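Local coordinates for mannose recognizing lectin (Marasmius oreades, PDB 4TKC), which binds mannose through bulb-type lectin domain pockets, holding one mannopyranose in each of two separate sites of a single chain, at residues G38-F43 and T77-T82; S59-K62 and N68-G71; V103-K106 and A110-H113. One frame throughout, in Å; residues are numbered along the deposited sequence.

Contact 1: residues G38-F43 and T77-T82. With BMA (beta-D-mannopyranose), chain B.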
loop_
_atom_site.group_PDB
_atom_site.type_symbol
_atom_site.label_atom_id
_atom_site.label_comp_id
_atom_site.label_asym_id
_atom_site.label_seq_id
_atom_site.Cartn_x
_atom_site.Cartn_y
_atom_site.Cartn_z
ATOM N N GLY A 38 -4.314 5.544 14.852
ATOM C CA GLY A 38 -5.392 5.673 13.867
ATOM C C GLY A 38 -5.685 7.100 13.432
ATOM O O GLY A 38 -6.778 7.410 12.947
ATOM N N ASN A 39 -4.661 7.941 13.492
ATOM C CA ASN A 39 -4.823 9.266 12.942
ATOM C C ASN A 39 -4.127 9.465 11.605
ATOM O O ASN A 39 -3.138 8.798 11.305
ATOM C CB ASN A 39 -4.351 10.341 13.934
ATOM C CG ASN A 39 -5.072 10.236 15.259
ATOM O OD1 ASN A 39 -6.269 9.979 15.288
ATOM N ND2 ASN A 39 -4.336 10.304 16.352
ATOM N N ILE A 40 -4.694 10.349 10.789
ATOM C CA ILE A 40 -4.145 10.707 9.491
ATOM C C ILE A 40 -3.608 12.150 9.596
ATOM O O ILE A 40 -4.363 13.097 9.878
ATOM C CB ILE A 40 -5.201 10.645 8.379
ATOM C CG1 ILE A 40 -5.852 9.251 8.337
ATOM C CG2 ILE A 40 -4.579 10.957 7.035
ATOM C CD1 ILE A 40 -7.061 9.191 7.438
ATOM N N GLN A 41 -2.287 12.278 9.491
ATOM C CA GLN A 41 -1.652 13.556 9.916
ATOM C C GLN A 41 -0.544 13.970 8.970
ATOM O O GLN A 41 0.321 13.182 8.591
ATOM C CB GLN A 41 -1.087 13.389 11.326
ATOM C CG GLN A 41 -2.132 12.986 12.342
ATOM C CD GLN A 41 -1.590 12.914 13.746
ATOM O OE1 GLN A 41 -0.461 12.501 13.967
ATOM N NE2 GLN A 41 -2.400 13.360 14.716
ATOM N N LEU A 42 -0.535 15.277 8.691
ATOM C CA LEU A 42 0.472 15.898 7.857
ATOM C C LEU A 42 1.297 16.766 8.802
ATOM O O LEU A 42 0.789 17.756 9.374
ATOM C CB LEU A 42 -0.175 16.796 6.788
ATOM C CG LEU A 42 0.758 17.404 5.740
ATOM C CD1 LEU A 42 1.352 16.311 4.855
ATOM C CD2 LEU A 42 0.029 18.467 4.922
ATOM N N PHE A 43 2.593 16.480 8.893
ATOM C CA PHE A 43 3.498 17.155 9.833
ATOM C C PHE A 43 4.650 17.823 9.100
ATOM O O PHE A 43 5.164 17.356 8.087
ATOM C CB PHE A 43 4.055 16.110 10.835
ATOM C CG PHE A 43 3.303 16.049 12.135
ATOM C CD1 PHE A 43 2.175 15.249 12.281
ATOM C CD2 PHE A 43 3.682 16.844 13.194
ATOM C CE1 PHE A 43 1.455 15.242 13.466
ATOM C CE2 PHE A 43 2.973 16.846 14.380
ATOM C CZ PHE A 43 1.859 16.048 14.519
ATOM N N THR A 77 -14.896 0.921 6.543
ATOM C CA THR A 77 -15.724 2.148 6.557
ATOM C C THR A 77 -14.864 3.368 6.249
ATOM O O THR A 77 -13.796 3.507 6.809
ATOM C CB THR A 77 -16.428 2.328 7.927
ATOM O OG1 THR A 77 -17.167 1.137 8.232
ATOM C CG2 THR A 77 -17.364 3.530 7.936
ATOM N N ALA A 78 -15.330 4.199 5.316
ATOM C CA ALA A 78 -14.614 5.446 4.977
ATOM C C ALA A 78 -14.644 6.471 6.117
ATOM O O ALA A 78 -15.696 6.681 6.701
ATOM C CB ALA A 78 -15.166 6.035 3.691
ATOM N N VAL A 79 -13.462 6.905 6.543
ATOM C CA VAL A 79 -13.380 7.937 7.575
ATOM C C VAL A 79 -12.895 9.285 7.043
ATOM O O VAL A 79 -12.897 10.280 7.768
ATOM C CB VAL A 79 -12.493 7.529 8.774
ATOM C CG1 VAL A 79 -13.011 6.240 9.423
ATOM C CG2 VAL A 79 -11.036 7.375 8.344
ATOM N N TRP A 80 -12.486 9.332 5.782
ATOM C CA TRP A 80 -11.998 10.594 5.145
ATOM C C TRP A 80 -12.023 10.395 3.643
ATOM O O TRP A 80 -11.745 9.285 3.174
ATOM C CB TRP A 80 -10.553 10.866 5.533
ATOM C CG TRP A 80 -9.911 11.982 4.708
ATOM C CD1 TRP A 80 -10.314 13.295 4.612
ATOM C CD2 TRP A 80 -8.721 11.859 3.926
ATOM N NE1 TRP A 80 -9.471 13.969 3.748
ATOM C CE2 TRP A 80 -8.462 13.130 3.351
ATOM C CE3 TRP A 80 -7.822 10.782 3.680
ATOM C CZ2 TRP A 80 -7.376 13.365 2.524
ATOM C CZ3 TRP A 80 -6.708 11.029 2.898
ATOM C CH2 TRP A 80 -6.488 12.338 2.334
ATOM N N HIS A 81 -12.436 11.365 2.854
ATOM C CA HIS A 81 -12.264 11.262 1.423
ATOM C C HIS A 81 -12.148 12.637 0.793
ATOM O O HIS A 81 -12.689 13.622 1.296
ATOM C CB HIS A 81 -13.368 10.402 0.785
ATOM C CG HIS A 81 -14.742 10.916 1.019
ATOM N ND1 HIS A 81 -15.469 11.569 0.042
ATOM C CD2 HIS A 81 -15.528 10.883 2.118
ATOM C CE1 HIS A 81 -16.648 11.914 0.531
ATOM N NE2 HIS A 81 -16.693 11.544 1.801
ATOM N N THR A 82 -11.309 12.714 -0.225
ATOM C CA THR A 82 -11.088 13.941 -1.002
ATOM C C THR A 82 -12.208 14.252 -1.999
ATOM O O THR A 82 -12.328 15.397 -2.460
ATOM C CB THR A 82 -9.755 13.886 -1.743
ATOM O OG1 THR A 82 -9.766 12.716 -2.596
ATOM C CG2 THR A 82 -8.609 13.720 -0.741
HETATM C C1 BMA B . -17.092 6.448 -3.165
HETATM C C2 BMA B . -15.944 5.555 -3.622
HETATM C C3 BMA B . -15.713 4.534 -2.521
HETATM C C4 BMA B . -15.488 5.220 -1.163
HETATM C C5 BMA B . -16.618 6.200 -0.830
HETATM C C6 BMA B . -16.362 6.880 0.515
HETATM O O1 BMA B . -17.308 7.372 -4.236
HETATM O O2 BMA B . -14.777 6.335 -3.917
HETATM O O3 BMA B . -14.605 3.717 -2.908
HETATM O O4 BMA B . -15.405 4.250 -0.117
HETATM O O5 BMA B . -16.729 7.106 -1.935
HETATM O O6 BMA B . -16.627 8.293 0.514
#
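Ile40 and Trp80 have the nearest CA atoms of residues 38-43 and 77-82, 9.0 Å apart, which is the spacing of strands from two different sheets meeting through their side chains rather than of partners within one sheet. Ile40 bridges this gap with a single methyl. Its CG1 branch lies beside the backbone N (chi1 -56°) and then runs extended to CD1, which points into the interior between the sheets. CD1 meets the benzo side of the Trp80 indole obliquely, 4.2 Å from Trp80 CE3, and also approaches the tip of Val79, with Ile40 CD1 and Val79 CG2 4.5 Å apart. Two consecutive residues of strand 78-81 can both turn toward Ile40 because Val79 and Trp80 form a classic beta bulge opposite Gly71. The indole is further packed against Trp51 and Val53 of the sheet that holds Ile40, while the isoleucine also touches Phe32 and Ala58. On the ligand side of the same strand, Ala78 CB touches C6 of the beta-mannose at 3.5 Å. The sugar hydroxyl O6 sits over the centre of one face of the His81 ring, 3.2 Å above its plane. The strand thus turns Val79 and Trp80 toward the sheet of Ile40, and Ala78 and His81 toward the sugar. Since the link between the segments is purely apolar and loosely spaced, it supplies dispersion and hydrophobic burial without directional bonds; hydrogen bonds to the mannose come from Gln64, Asp66, Asn68, Tyr72 and Asn85.

Contact 2: residues S59-K62 and N68-G71; sequences SFVK and NCVG. With BMA (beta-D-mannopyranose), chain B.
Val61 carries CG1 anti to its backbone N (chi1 167°), and Cys69 likewise has SG anti to the backbone N (chi1 -174°), which brings Val61 CG1 and Cys69 SG to 3.9 Å on the face that also bears Trp80. The other branch, Val61 CG2, lies 4.2 Å from Gly71 CA, in the non-hydrogen-bonded pair of this antiparallel hairpin. Lys62 and Val70 form the hydrogen-bonded pair beside it: Lys62 N donates to Val70 O at 2.8 Å, and Val70 N returns a bond to Lys62 O at 2.9 Å. Close CA-H...O contacts reinforce the pairing, among them Gly71 CA to Phe60 O at 3.3 Å. Just before the second strand, Asn68 ND2 gives a nearly straight hydrogen bond to O2 of the beta-mannose (3.1 Å, 166°). Its OD1 accepts weak bonds from the Ala83 and Thr84 amides, which would help keep ND2 turned to the sugar. Lys62 extends away from Val70, and its NZ bonds Pro6 O of the second subunit. The hairpin forms the middle of a four-stranded antiparallel sheet, with strand 15-18 beside residues 60-63 and strand 78-81 beside residues 69-72.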
loop_
_atom_site.group_PDB
_atom_site.type_symbol
_atom_site.label_atom_id
_atom_site.label_comp_id
_atom_site.label_asym_id
_atom_site.label_seq_id
_atom_site.Cartn_x
_atom_site.Cartn_y
_atom_site.Cartn_z
ATOM N N SER A 59 -7.288 2.967 9.578
ATOM C CA SER A 59 -6.355 1.883 9.336
ATOM C C SER A 59 -5.430 2.164 8.143
ATOM O O SER A 59 -4.255 1.772 8.134
ATOM C CB SER A 59 -7.160 0.619 9.087
ATOM O OG SER A 59 -6.359 -0.510 8.831
ATOM N N PHE A 60 -5.967 2.772 7.098
ATOM C CA PHE A 60 -5.152 3.008 5.916
ATOM C C PHE A 60 -5.768 4.142 5.067
ATOM O O PHE A 60 -6.964 4.391 5.159
ATOM C CB PHE A 60 -4.923 1.684 5.104
ATOM C CG PHE A 60 -6.172 1.104 4.518
ATOM C CD1 PHE A 60 -6.874 0.130 5.215
ATOM C CD2 PHE A 60 -6.555 1.387 3.212
ATOM C CE1 PHE A 60 -8.002 -0.445 4.676
ATOM C CE2 PHE A 60 -7.697 0.799 2.672
ATOM C CZ PHE A 60 -8.420 -0.110 3.416
ATOM N N VAL A 61 -4.937 4.676 4.173
ATOM C CA VAL A 61 -5.339 5.609 3.125
ATOM C C VAL A 61 -5.040 4.992 1.755
ATOM O O VAL A 61 -3.958 4.442 1.561
ATOM C CB VAL A 61 -4.540 6.926 3.284
ATOM C CG1 VAL A 61 -4.658 7.839 2.068
ATOM C CG2 VAL A 61 -5.016 7.688 4.512
ATOM N N LYS A 62 -6.000 5.074 0.836
ATOM C CA LYS A 62 -5.839 4.507 -0.483
ATOM C C LYS A 62 -6.184 5.584 -1.514
ATOM O O LYS A 62 -7.304 6.129 -1.502
ATOM C CB LYS A 62 -6.757 3.271 -0.637
ATOM C CG LYS A 62 -6.613 2.558 -1.986
ATOM C CD LYS A 62 -7.238 1.173 -1.908
ATOM C CE LYS A 62 -6.873 0.286 -3.084
ATOM N NZ LYS A 62 -7.588 -1.030 -3.124
ATOM N N ASN A 68 -10.798 8.888 -6.274
ATOM C CA ASN A 68 -11.041 9.263 -4.883
ATOM C C ASN A 68 -9.885 8.834 -4.005
ATOM O O ASN A 68 -9.411 7.713 -4.156
ATOM C CB ASN A 68 -12.374 8.712 -4.345
ATOM C CG ASN A 68 -13.014 9.583 -3.260
ATOM O OD1 ASN A 68 -12.536 10.680 -2.907
ATOM N ND2 ASN A 68 -14.137 9.077 -2.718
ATOM N N CYS A 69 -9.433 9.708 -3.106
ATOM C CA CYS A 69 -8.450 9.375 -2.093
ATOM C C CYS A 69 -9.131 9.224 -0.741
ATOM O O CYS A 69 -9.792 10.149 -0.278
ATOM C CB CYS A 69 -7.330 10.422 -2.018
ATOM S SG CYS A 69 -6.014 9.949 -0.884
ATOM N N VAL A 70 -9.045 8.015 -0.156
ATOM C CA VAL A 70 -9.966 7.623 0.895
ATOM C C VAL A 70 -9.193 7.059 2.056
ATOM O O VAL A 70 -8.387 6.146 1.876
ATOM C CB VAL A 70 -11.049 6.641 0.403
ATOM C CG1 VAL A 70 -12.138 6.498 1.443
ATOM C CG2 VAL A 70 -11.651 7.105 -0.918
ATOM N N GLY A 71 -9.557 7.481 3.265
ATOM C CA GLY A 71 -9.086 6.852 4.495
ATOM C C GLY A 71 -10.177 5.917 5.015
ATOM O O GLY A 71 -11.377 6.209 4.902
HETATM C C1 BMA B . -17.092 6.448 -3.165
HETATM C C2 BMA B . -15.944 5.555 -3.622
HETATM C C3 BMA B . -15.713 4.534 -2.521
HETATM C C4 BMA B . -15.488 5.220 -1.163
HETATM C C5 BMA B . -16.618 6.200 -0.830
HETATM C C6 BMA B . -16.362 6.880 0.515
HETATM O O1 BMA B . -17.308 7.372 -4.236
HETATM O O2 BMA B . -14.777 6.335 -3.917
HETATM O O3 BMA B . -14.605 3.717 -2.908
HETATM O O4 BMA B . -15.405 4.250 -0.117
HETATM O O5 BMA B . -16.729 7.106 -1.935
HETATM O O6 BMA B . -16.627 8.293 0.514
#

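Contact 3: residues V103-K106 and A110-H113. With MAN (alpha-D-mannopyranose), chain D.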
loop_
_atom_site.group_PDB
_atom_site.type_symbol
_atom_site.label_atom_id
_atom_site.label_comp_id
_atom_site.label_asym_id
_atom_site.label_seq_id
_atom_site.Cartn_x
_atom_site.Cartn_y
_atom_site.Cartn_z
ATOM N N VAL A 103 -3.973 16.214 -4.355
ATOM C CA VAL A 103 -4.457 15.197 -5.333
ATOM C C VAL A 103 -4.403 15.847 -6.704
ATOM O O VAL A 103 -5.084 16.869 -6.953
ATOM C CB VAL A 103 -5.889 14.712 -5.072
ATOM C CG1 VAL A 103 -6.291 13.732 -6.167
ATOM C CG2 VAL A 103 -6.014 14.055 -3.692
ATOM N N TYR A 104 -3.511 15.348 -7.533
ATOM C CA TYR A 104 -3.364 15.742 -8.912
ATOM C C TYR A 104 -4.079 14.774 -9.852
ATOM O O TYR A 104 -3.926 13.532 -9.728
ATOM C CB TYR A 104 -1.889 15.788 -9.306
ATOM C CG TYR A 104 -1.117 16.984 -8.767
ATOM C CD1 TYR A 104 -1.301 18.279 -9.288
ATOM C CD2 TYR A 104 -0.252 16.836 -7.710
ATOM C CE1 TYR A 104 -0.608 19.347 -8.773
ATOM C CE2 TYR A 104 0.477 17.904 -7.227
ATOM C CZ TYR A 104 0.268 19.162 -7.744
ATOM O OH TYR A 104 0.945 20.265 -7.241
ATOM N N ALA A 105 -4.842 15.284 -10.798
ATOM C CA ALA A 105 -5.353 14.567 -11.942
ATOM C C ALA A 105 -4.373 14.724 -13.094
ATOM O O ALA A 105 -3.311 15.330 -12.915
ATOM C CB ALA A 105 -6.740 15.061 -12.331
ATOM N N LYS A 106 -4.703 14.113 -14.236
ATOM C CA LYS A 106 -3.835 14.138 -15.402
ATOM C C LYS A 106 -3.253 15.525 -15.658
ATOM O O LYS A 106 -3.923 16.534 -15.479
ATOM C CB LYS A 106 -4.600 13.676 -16.650
ATOM C CG LYS A 106 -3.743 13.471 -17.885
ATOM C CD LYS A 106 -4.586 13.072 -19.088
ATOM C CE LYS A 106 -3.781 13.141 -20.381
ATOM N NZ LYS A 106 -4.597 12.830 -21.590
ATOM N N ALA A 110 -4.337 20.177 -10.090
ATOM C CA ALA A 110 -4.658 20.001 -8.692
ATOM C C ALA A 110 -6.167 20.002 -8.593
ATOM O O ALA A 110 -6.809 20.984 -9.018
ATOM C CB ALA A 110 -4.031 21.112 -7.822
ATOM N N VAL A 111 -6.746 18.919 -8.057
ATOM C CA VAL A 111 -8.192 18.846 -7.832
ATOM C C VAL A 111 -8.611 18.799 -6.348
ATOM O O VAL A 111 -9.796 18.844 -6.014
ATOM C CB VAL A 111 -8.820 17.643 -8.581
ATOM C CG1 VAL A 111 -8.694 17.846 -10.071
ATOM C CG2 VAL A 111 -8.188 16.273 -8.228
ATOM N N TRP A 112 -7.621 18.737 -5.475
ATOM C CA TRP A 112 -7.827 18.808 -4.041
ATOM C C TRP A 112 -6.473 19.095 -3.381
ATOM O O TRP A 112 -5.403 18.698 -3.867
ATOM C CB TRP A 112 -8.421 17.506 -3.487
ATOM C CG TRP A 112 -8.690 17.511 -2.013
ATOM C CD1 TRP A 112 -9.878 17.765 -1.408
ATOM C CD2 TRP A 112 -7.764 17.196 -0.950
ATOM N NE1 TRP A 112 -9.746 17.688 -0.050
ATOM C CE2 TRP A 112 -8.465 17.318 0.259
ATOM C CE3 TRP A 112 -6.401 16.892 -0.904
ATOM C CZ2 TRP A 112 -7.859 17.098 1.499
ATOM C CZ3 TRP A 112 -5.812 16.687 0.303
ATOM C CH2 TRP A 112 -6.544 16.760 1.495
ATOM N N HIS A 113 -6.510 19.882 -2.320
ATOM C CA HIS A 113 -5.308 20.121 -1.564
ATOM C C HIS A 113 -5.628 20.451 -0.116
ATOM O O HIS A 113 -6.754 20.898 0.236
ATOM C CB HIS A 113 -4.423 21.169 -2.261
ATOM C CG HIS A 113 -4.897 22.585 -2.127
ATOM N ND1 HIS A 113 -6.162 22.993 -2.498
ATOM C CD2 HIS A 113 -4.252 23.700 -1.707
ATOM C CE1 HIS A 113 -6.278 24.297 -2.289
ATOM N NE2 HIS A 113 -5.152 24.736 -1.760
HETATM C C1 MAN D . 0.163 25.668 -4.460
HETATM C C2 MAN D . 1.309 24.678 -4.625
HETATM C C3 MAN D . 1.066 23.859 -5.889
HETATM C C4 MAN D . -0.310 23.176 -5.821
HETATM C C5 MAN D . -1.399 24.231 -5.603
HETATM C C6 MAN D . -2.744 23.589 -5.368
HETATM O O1 MAN D . 0.198 26.636 -5.488
HETATM O O2 MAN D . 1.366 23.888 -3.470
HETATM O O3 MAN D . 2.079 22.884 -5.983
HETATM O O4 MAN D . -0.537 22.457 -7.022
HETATM O O5 MAN D . -1.096 25.050 -4.473
HETATM O O6 MAN D . -3.752 24.576 -5.354
#
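The Tyr104 ring meets Ala110 obliquely, with Tyr104 CE1 4.0 Å from Ala110 CB, while one face of the His113 imidazole has the alpha-mannose hydroxyl O6 over its centre, 3.7 Å above the plane. The indole of Trp112, on the other side of the sheet, is likewise approached at a slant, Val103 CG2 lying 4.0 Å from Trp112 CE3. Setting CG beside its backbone N (chi1 -75°), Tyr104 sends its ring along Ala110 to the sugar, where Tyr104 OH and O4 of the mannose share a hydrogen bond of 2.7 Å. Gln96 NE2 also bonds this hydroxyl and would help to fix its position. Beneath the pocket the two antiparallel strands are joined through Val103, whose N donates to Trp112 O and whose carbonyl accepts a straight bond from Val111 N (2.9 Å, 167°) and a weak one from Trp112 N. Val111 and Trp112 thus both face Val103 in a classic beta bulge, and the register slips by one residue before Tyr104 pairs with Ala110. Val111 CG2 packs on Val103 CG1 at 3.8 Å. Ala110 CB lies 3.7 Å from C6 of the mannose. Recognition here combines this apolar contact at C6 with a polar grip on O4, and Asp98, Gln96 and Asn100 add further hydrogen bonds to the mannose.

Contacts 1 and 2 both supply residues to the beta-mannose site: Ala78 and His81 from one, Asn68 from the other. Their centres are about 7 Å apart, and strand 78-81 lies beside strand 69-72, with Val79 N 2.7 Å from Gly71 O in a probable hydrogen bond. Contact 2 is nested in the loop closed by contact 1. Contact 3, later in the chain, serves the separate alpha-mannose site, its centre about 17 Å from that of contact 1 and 15 Å from that of contact 2. The sheet of strands 69-72 and 78-81 meets that of strands 101-105 and 109-113 where Trp80 CZ2 and Trp112 CH2 pack at 3.6 Å, and Cys69 CB lies 4.2 Å from Val103 CG2.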